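Local structure of phosphoribosylamine--glycine ligase (Thermotoga maritima, 1VKZ) at residues 28-31 / 32-36; 49-53 / 54-58; 62-65 / 66-70. The protein catalyses the ATP-dependent joining of glycine to 5-phosphoribosylamine, giving glycinamide ribonucleotide, ADP and phosphate, a step of de novo purine synthesis. One frame throughout, in Å; residues are numbered along the deposited sequence.

Contact 1: residues 28-31 / 32-36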
loop_
_atom_site.group_PDB
_atom_site.type_symbol
_atom_site.label_atom_id
_atom_site.label_comp_id
_atom_site.label_asym_id
_atom_site.label_seq_id
_atom_site.Cartn_x
_atom_site.Cartn_y
_atom_site.Cartn_z
ATOM N N HIS A 28 1.453 0.182 12.549
ATOM C CA HIS A 28 0.798 0.131 13.830
ATOM C C HIS A 28 -0.322 -0.897 13.801
ATOM O O HIS A 28 -0.470 -1.659 14.725
ATOM C CB HIS A 28 0.308 1.533 14.235
ATOM C CG HIS A 28 -0.277 1.597 15.610
ATOM N ND1 HIS A 28 -1.111 2.619 16.014
ATOM C CD2 HIS A 28 -0.160 0.764 16.670
ATOM C CE1 HIS A 28 -1.483 2.406 17.267
ATOM N NE2 HIS A 28 -0.937 1.279 17.683
ATOM N N ALA A 29 -1.094 -0.942 12.731
ATOM C CA ALA A 29 -2.105 -1.975 12.591
ATOM C C ALA A 29 -1.489 -3.390 12.659
ATOM O O ALA A 29 -1.952 -4.253 13.421
ATOM C CB ALA A 29 -2.875 -1.778 11.330
ATOM N N ILE A 30 -0.441 -3.623 11.890
ATOM C CA ILE A 30 0.230 -4.919 11.902
ATOM C C ILE A 30 0.759 -5.266 13.312
ATOM O O ILE A 30 0.506 -6.338 13.831
ATOM C CB ILE A 30 1.312 -4.968 10.863
ATOM C CG1 ILE A 30 0.685 -4.932 9.467
ATOM C CG2 ILE A 30 2.084 -6.237 11.013
ATOM C CD1 ILE A 30 1.663 -4.690 8.357
ATOM N N GLY A 31 1.401 -4.312 13.954
ATOM C CA GLY A 31 1.836 -4.506 15.329
ATOM C C GLY A 31 0.712 -4.654 16.311
ATOM O O GLY A 31 0.864 -5.253 17.332
ATOM N N TRP A 32 -0.427 -4.046 16.018
ATOM C CA TRP A 32 -1.557 -4.092 16.944
ATOM C C TRP A 32 -2.087 -5.532 17.002
ATOM O O TRP A 32 -2.233 -6.085 18.069
ATOM C CB TRP A 32 -2.618 -3.075 16.509
ATOM C CG TRP A 32 -3.936 -3.226 17.189
ATOM C CD1 TRP A 32 -4.295 -2.744 18.405
ATOM C CD2 TRP A 32 -5.090 -3.901 16.665
ATOM N NE1 TRP A 32 -5.603 -3.081 18.681
ATOM C CE2 TRP A 32 -6.112 -3.799 17.635
ATOM C CE3 TRP A 32 -5.370 -4.570 15.461
ATOM C CZ2 TRP A 32 -7.387 -4.339 17.446
ATOM C CZ3 TRP A 32 -6.643 -5.131 15.289
ATOM C CH2 TRP A 32 -7.630 -4.996 16.269
ATOM N N ALA A 33 -2.295 -6.134 15.829
ATOM C CA ALA A 33 -2.733 -7.524 15.695
ATOM C C ALA A 33 -1.821 -8.543 16.384
ATOM O O ALA A 33 -2.275 -9.452 17.095
ATOM C CB ALA A 33 -2.832 -7.880 14.251
ATOM N N PHE A 34 -0.528 -8.407 16.173
ATOM C CA PHE A 34 0.421 -9.310 16.808
ATOM C C PHE A 34 0.395 -9.205 18.326
ATOM O O PHE A 34 0.450 -10.206 19.033
ATOM C CB PHE A 34 1.841 -9.063 16.278
ATOM C CG PHE A 34 2.107 -9.772 15.018
ATOM C CD1 PHE A 34 2.378 -11.121 15.030
ATOM C CD2 PHE A 34 1.954 -9.144 13.811
ATOM C CE1 PHE A 34 2.575 -11.809 13.870
ATOM C CE2 PHE A 34 2.158 -9.843 12.632
ATOM C CZ PHE A 34 2.486 -11.179 12.672
ATOM N N ALA A 35 0.327 -7.980 18.819
ATOM C CA ALA A 35 0.352 -7.726 20.238
ATOM C C ALA A 35 -0.931 -8.256 20.849
ATOM O O ALA A 35 -0.932 -8.720 22.005
ATOM C CB ALA A 35 0.514 -6.219 20.500
ATOM N N LYS A 36 -2.006 -8.178 20.058
ATOM C CA LYS A 36 -3.337 -8.675 20.423
ATOM C C LYS A 36 -3.289 -10.214 20.608
ATOM O O LYS A 36 -3.958 -10.763 21.493
ATOM C CB LYS A 36 -4.362 -8.252 19.344
ATOM C CG LYS A 36 -5.818 -8.209 19.767
ATOM C CD LYS A 36 -6.604 -7.162 18.979
ATOM C CE LYS A 36 -8.135 -7.417 18.984
ATOM N NZ LYS A 36 -8.864 -7.041 20.255
#

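Contact 2: residues 49-53 / 54-58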
loop_
_atom_site.group_PDB
_atom_site.type_symbol
_atom_site.label_atom_id
_atom_site.label_comp_id
_atom_site.label_asym_id
_atom_site.label_seq_id
_atom_site.Cartn_x
_atom_site.Cartn_y
_atom_site.Cartn_z
ATOM N N GLY A 49 1.929 6.606 18.951
ATOM C CA GLY A 49 0.795 5.731 19.116
ATOM C C GLY A 49 1.208 4.296 19.255
ATOM O O GLY A 49 0.485 3.507 19.870
ATOM N N THR A 50 2.365 3.930 18.691
ATOM C CA THR A 50 2.761 2.515 18.636
ATOM C C THR A 50 3.306 2.033 19.960
ATOM O O THR A 50 3.452 0.833 20.189
ATOM C CB THR A 50 3.744 2.250 17.477
ATOM O OG1 THR A 50 4.831 3.156 17.513
ATOM C CG2 THR A 50 3.122 2.552 16.168
ATOM N N LYS A 51 3.588 2.986 20.845
ATOM C CA LYS A 51 3.909 2.694 22.245
ATOM C C LYS A 51 2.796 1.925 22.976
ATOM O O LYS A 51 3.073 1.257 23.960
ATOM C CB LYS A 51 4.260 3.993 22.996
ATOM C CG LYS A 51 5.595 4.611 22.560
ATOM C CD LYS A 51 6.100 5.670 23.549
ATOM C CE LYS A 51 7.362 6.419 23.057
ATOM N NZ LYS A 51 8.512 5.517 22.725
ATOM N N ARG A 52 1.554 1.996 22.496
ATOM C CA ARG A 52 0.430 1.270 23.125
ATOM C C ARG A 52 0.557 -0.221 23.018
ATOM O O ARG A 52 0.065 -0.950 23.853
ATOM C CB ARG A 52 -0.887 1.605 22.454
ATOM C CG ARG A 52 -1.299 3.037 22.498
ATOM C CD ARG A 52 -2.519 3.299 21.668
ATOM N NE ARG A 52 -3.105 4.564 22.068
ATOM C CZ ARG A 52 -4.391 4.870 21.980
ATOM N NH1 ARG A 52 -5.273 4.000 21.495
ATOM N NH2 ARG A 52 -4.792 6.066 22.385
ATOM N N ASP A 53 1.176 -0.671 21.946
ATOM C CA ASP A 53 1.164 -2.069 21.594
ATOM C C ASP A 53 2.555 -2.670 21.493
ATOM O O ASP A 53 2.676 -3.853 21.301
ATOM C CB ASP A 53 0.346 -2.216 20.324
ATOM C CG ASP A 53 -1.040 -1.619 20.490
ATOM O OD1 ASP A 53 -1.685 -2.008 21.488
ATOM O OD2 ASP A 53 -1.537 -0.719 19.763
ATOM N N GLY A 54 3.598 -1.876 21.683
ATOM C CA GLY A 54 4.959 -2.408 21.701
ATOM C C GLY A 54 5.973 -1.329 22.046
ATOM O O GLY A 54 5.600 -0.267 22.490
ATOM N N THR A 55 7.255 -1.618 21.863
ATOM C CA THR A 55 8.315 -0.664 22.154
ATOM C C THR A 55 8.917 -0.162 20.854
ATOM O O THR A 55 9.295 -0.956 20.003
ATOM C CB THR A 55 9.428 -1.330 23.005
ATOM O OG1 THR A 55 9.330 -2.747 22.861
ATOM C CG2 THR A 55 9.231 -1.098 24.509
ATOM N N ASN A 56 9.035 1.155 20.746
ATOM C CA ASN A 56 9.662 1.801 19.606
ATOM C C ASN A 56 11.195 1.898 19.741
ATOM O O ASN A 56 11.706 2.269 20.787
ATOM C CB ASN A 56 9.084 3.212 19.455
ATOM C CG ASN A 56 7.632 3.218 19.061
ATOM O OD1 ASN A 56 7.071 2.190 18.709
ATOM N ND2 ASN A 56 7.011 4.403 19.098
ATOM N N HIS A 57 11.913 1.594 18.669
ATOM C CA HIS A 57 13.361 1.745 18.632
ATOM C C HIS A 57 13.735 2.447 17.339
ATOM O O HIS A 57 13.050 2.311 16.344
ATOM C CB HIS A 57 14.063 0.375 18.698
ATOM C CG HIS A 57 13.452 -0.562 19.685
ATOM N ND1 HIS A 57 14.039 -0.856 20.893
ATOM C CD2 HIS A 57 12.271 -1.221 19.668
ATOM C CE1 HIS A 57 13.256 -1.677 21.572
ATOM N NE2 HIS A 57 12.174 -1.911 20.852
ATOM N N PRO A 58 14.815 3.208 17.344
ATOM C CA PRO A 58 15.306 3.804 16.114
ATOM C C PRO A 58 15.765 2.759 15.103
ATOM O O PRO A 58 16.396 1.767 15.472
ATOM C CB PRO A 58 16.493 4.668 16.581
ATOM C CG PRO A 58 16.892 4.116 17.909
ATOM C CD PRO A 58 15.627 3.592 18.519
HETATM O O HOH W 1 8.674 2.411 23.144
#

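Contact 3: residues 62-65 / 66-70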
loop_
_atom_site.group_PDB
_atom_site.type_symbol
_atom_site.label_atom_id
_atom_site.label_comp_id
_atom_site.label_asym_id
_atom_site.label_seq_id
_atom_site.Cartn_x
_atom_site.Cartn_y
_atom_site.Cartn_z
ATOM N N GLU A 62 21.262 -1.894 8.422
ATOM C CA GLU A 62 21.856 -3.193 8.742
ATOM C C GLU A 62 22.252 -3.377 10.222
ATOM O O GLU A 62 22.316 -4.512 10.699
ATOM C CB GLU A 62 23.095 -3.453 7.865
ATOM C CG GLU A 62 22.837 -4.221 6.575
ATOM C CD GLU A 62 24.097 -4.915 6.056
ATOM O OE1 GLU A 62 25.210 -4.372 6.264
ATOM O OE2 GLU A 62 23.990 -6.009 5.451
ATOM N N LYS A 63 22.547 -2.288 10.931
ATOM C CA LYS A 63 22.893 -2.374 12.356
ATOM C C LYS A 63 21.661 -2.811 13.164
ATOM O O LYS A 63 21.758 -3.623 14.088
ATOM C CB LYS A 63 23.433 -1.029 12.868
ATOM C CG LYS A 63 24.166 -1.101 14.216
ATOM C CD LYS A 63 23.970 0.182 15.036
ATOM C CE LYS A 63 24.888 1.324 14.596
ATOM N NZ LYS A 63 26.058 1.506 15.511
ATOM N N THR A 64 20.507 -2.269 12.796
ATOM C CA THR A 64 19.242 -2.649 13.401
ATOM C C THR A 64 18.916 -4.114 13.160
ATOM O O THR A 64 18.515 -4.824 14.085
ATOM C CB THR A 64 18.120 -1.790 12.824
ATOM O OG1 THR A 64 18.248 -0.445 13.310
ATOM C CG2 THR A 64 16.727 -2.276 13.297
ATOM N N LEU A 65 19.107 -4.549 11.917
ATOM C CA LEU A 65 18.685 -5.866 11.470
ATOM C C LEU A 65 19.674 -6.995 11.787
ATOM O O LEU A 65 19.255 -8.136 12.019
ATOM C CB LEU A 65 18.385 -5.819 9.975
ATOM C CG LEU A 65 17.187 -4.931 9.634
ATOM C CD1 LEU A 65 17.270 -4.373 8.230
ATOM C CD2 LEU A 65 15.909 -5.685 9.813
ATOM N N LYS A 66 20.971 -6.693 11.788
ATOM C CA LYS A 66 21.991 -7.689 12.143
ATOM C C LYS A 66 21.822 -8.148 13.591
ATOM O O LYS A 66 22.183 -9.277 13.942
ATOM C CB LYS A 66 23.426 -7.131 11.973
ATOM C CG LYS A 66 24.016 -7.254 10.566
ATOM C CD LYS A 66 25.434 -6.696 10.517
ATOM C CE LYS A 66 26.474 -7.696 11.044
ATOM N NZ LYS A 66 26.657 -8.893 10.149
ATOM N N ALA A 67 21.288 -7.255 14.423
ATOM C CA ALA A 67 21.144 -7.506 15.850
ATOM C C ALA A 67 19.920 -8.379 16.162
ATOM O O ALA A 67 19.851 -9.029 17.202
ATOM C CB ALA A 67 21.063 -6.180 16.601
ATOM N N ILE A 68 18.971 -8.424 15.253
ATOM C CA ILE A 68 17.752 -9.190 15.473
ATOM C C ILE A 68 17.947 -10.680 15.127
ATOM O O ILE A 68 18.375 -11.014 14.020
ATOM C CB ILE A 68 16.617 -8.630 14.607
ATOM C CG1 ILE A 68 16.479 -7.115 14.794
ATOM C CG2 ILE A 68 15.309 -9.359 14.937
ATOM C CD1 ILE A 68 15.571 -6.469 13.784
ATOM N N PRO A 69 17.605 -11.574 16.042
ATOM C CA PRO A 69 17.796 -13.010 15.805
ATOM C C PRO A 69 16.758 -13.597 14.841
ATOM O O PRO A 69 15.911 -12.846 14.347
ATOM C CB PRO A 69 17.641 -13.606 17.205
ATOM C CG PRO A 69 16.670 -12.662 17.869
ATOM C CD PRO A 69 17.030 -11.294 17.374
ATOM N N GLU A 70 16.803 -14.908 14.561
ATOM C CA GLU A 70 15.674 -15.514 13.820
ATOM C C GLU A 70 14.424 -15.547 14.679
ATOM O O GLU A 70 14.469 -15.913 15.847
ATOM C CB GLU A 70 15.958 -16.902 13.284
ATOM C CG GLU A 70 16.158 -16.903 11.779
ATOM C CD GLU A 70 17.481 -16.276 11.379
ATOM O OE1 GLU A 70 18.420 -16.264 12.228
ATOM O OE2 GLU A 70 17.572 -15.812 10.215
#

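Contact 1: residues 28-31 / 32-36
Ile-30 and Phe-34 lie side by side, one helical turn apart, and point the same way. The CG2 branch of Ile-30 sits in the plane of the Phe-34 ring, at its edge, with CG2 to CE2 at 4.0 Å. The methyl therefore meets the rim and not a ring face. CG2 comes to this place because it stands anti to the backbone N of Ile-30 (CG1 at chi1 -68°). The same ring edge also approaches the backbone: Phe-34 CD2 is 3.2 Å from Ile-30 O. That oxygen accepts the nearly straight bond from Phe-34 N, at 3.3 Å.

The neighbouring bonds follow the alpha-helical pattern. Ala-33 N gives a well-aligned bond to Ala-29 O, and Ala-35 N bonds to Gly-31 O. Trp-32 N reaches His-28 O at 2.7 Å, though the bond is bent, and makes a second, weak bond to Ala-29 O. The indole of Trp-32 swings off the helix with CG anti to the backbone N (chi1 167°). Ala-29 O lies in its plane at one edge, and Lys-36 CD lies 3.3 Å above one face, toward the rim.

Further out, Ile-30 rests on Ile-20 and Phe-34 on Val-18, both on strand 17-22. Phe-34 also meets Val-307 and Val-310 of helix 303-315, and Trp-32 packs edge-to-face with Phe-357. This is the helix of the beta-alpha-beta unit formed by strands 17-22 and 40-43. Both nitrogens of the buried His-28 ring are satisfied, ND1 by Phe-358 N and NE2 by Asp-53 OD2. With ND1 facing an N-H donor, NE2 probably carries the proton toward the Asp-53 carboxylate, which is consistent with a neutral imidazole.

Contact 2: residues 49-53 / 54-58
The amide of Asn-56 meets the hydroxyl of Thr-50, with OD1 2.7 Å from Thr-50 OG1. Thr-50 OG1 also hydrogen-bonds to Asn-47 O. Asn-56 ND2 donates to that same Asn-47 O, so one carbonyl serves both side chains. The Thr-50 and Asn-56 side chains cross at about a right angle. Thr-50 OG1 stands between its backbone N and carbonyl carbon (chi1 51°), which turns it to the amide. A water links the segments again: it accepts from Lys-51 NZ at 3.1 Å and from Asn-56 N at 2.7 Å.

A short 3-10 segment, 50-52, leads into strand 55-56 at one edge of the parallel sheet of the N domain. Gly-54 N makes a weak bond to Thr-50 O as the chain leaves the turn. Replacing Asn-56 by an alanine removes the amide, and is likely to leave Asn-47 O without this donor and the Thr-50 hydroxyl without OD1.

Outward, Lys-51 CG packs 3.7 Å from Asn-56 ND2, and Lys-51 CA lies 3.4 Å from Gly-54 O in a CA-H...O contact. The Asp-53 side chain packs on Trp-32 and Ala-35 of helix 25-36.

Contact 3: residues 62-65 / 66-70
Lys-66 N bonds to Glu-62 O at 2.8 Å, a helical i to i+4 bond along the short helix that starts at Glu-62. The next link is of another kind. Ile-68 N bonds to Leu-65 O, three residues back, at 3.3 Å. The N-H comes in from over the flat carbonyl group, 72° off its plane, so the bond is less well aimed than the helical one. The backbone then opens: psi of Ile-68 is 128°, and the chain runs on through Pro-69 in an extended form.

Leu-65 and Ile-68 carry the apolar part of the contact. They lie side by side and point the same way, with Leu-65 CD2 4.1 Å from Ile-68 CD1. The CG1 branch of Ile-68 is set anti to its carbonyl carbon (chi1 -51°). It reaches back along the helix end, and CG1 comes to 3.1 Å from Thr-64 O. Both residues are buried and meet Ile-73 of strand 73-74. Leu-65 also touches Leu-21, and Ile-68 touches His-19, both on strand 17-22.

The other side chains lie nearer the surface. Lys-66 lays its aliphatic part alongside the Glu-62 carbonyl, with CG 3.2 Å from Glu-62 O. Its chain bends at chi3 and chi4, and NZ remains 6.1 Å from Glu-62 OE2, too far for a salt bridge. Ala-67 CB lies 3.7 Å from Lys-63 O. Thr-64 OG1 bonds back to Glu-60 N, just ahead of the helix.

This is the end of a short helix on a Rossmann-like parallel sheet. Helix 62-66 connects edge strand 55-56 to strand 73-74 at the opposite edge, and Leu-65 and Ile-68 join that connection to the sheet.

Overall arrangement
The three contacts come in series along the chain, all within the N domain. Contact 1 lies on helix 25-36, which joins strands 17-22 and 40-43. Contact 2 takes in the turn after strand 40-43 and edge strand 55-56 itself. Contact 3 lies between that strand and strand 73-74. All three belong to one four-stranded parallel sheet and its connections. Contacts 1 and 2 touch, their centres about 11 Å apart, with Ala-35 CB packing on Asp-53 O. Contacts 2 and 3 have centres about 18 Å apart and touch where Pro-58 O packs near Thr-64 OG1. Contacts 1 and 3 do not touch: their nearest atoms are about 12 Å apart. All are structural packing away from the predicted ATP and metal sites.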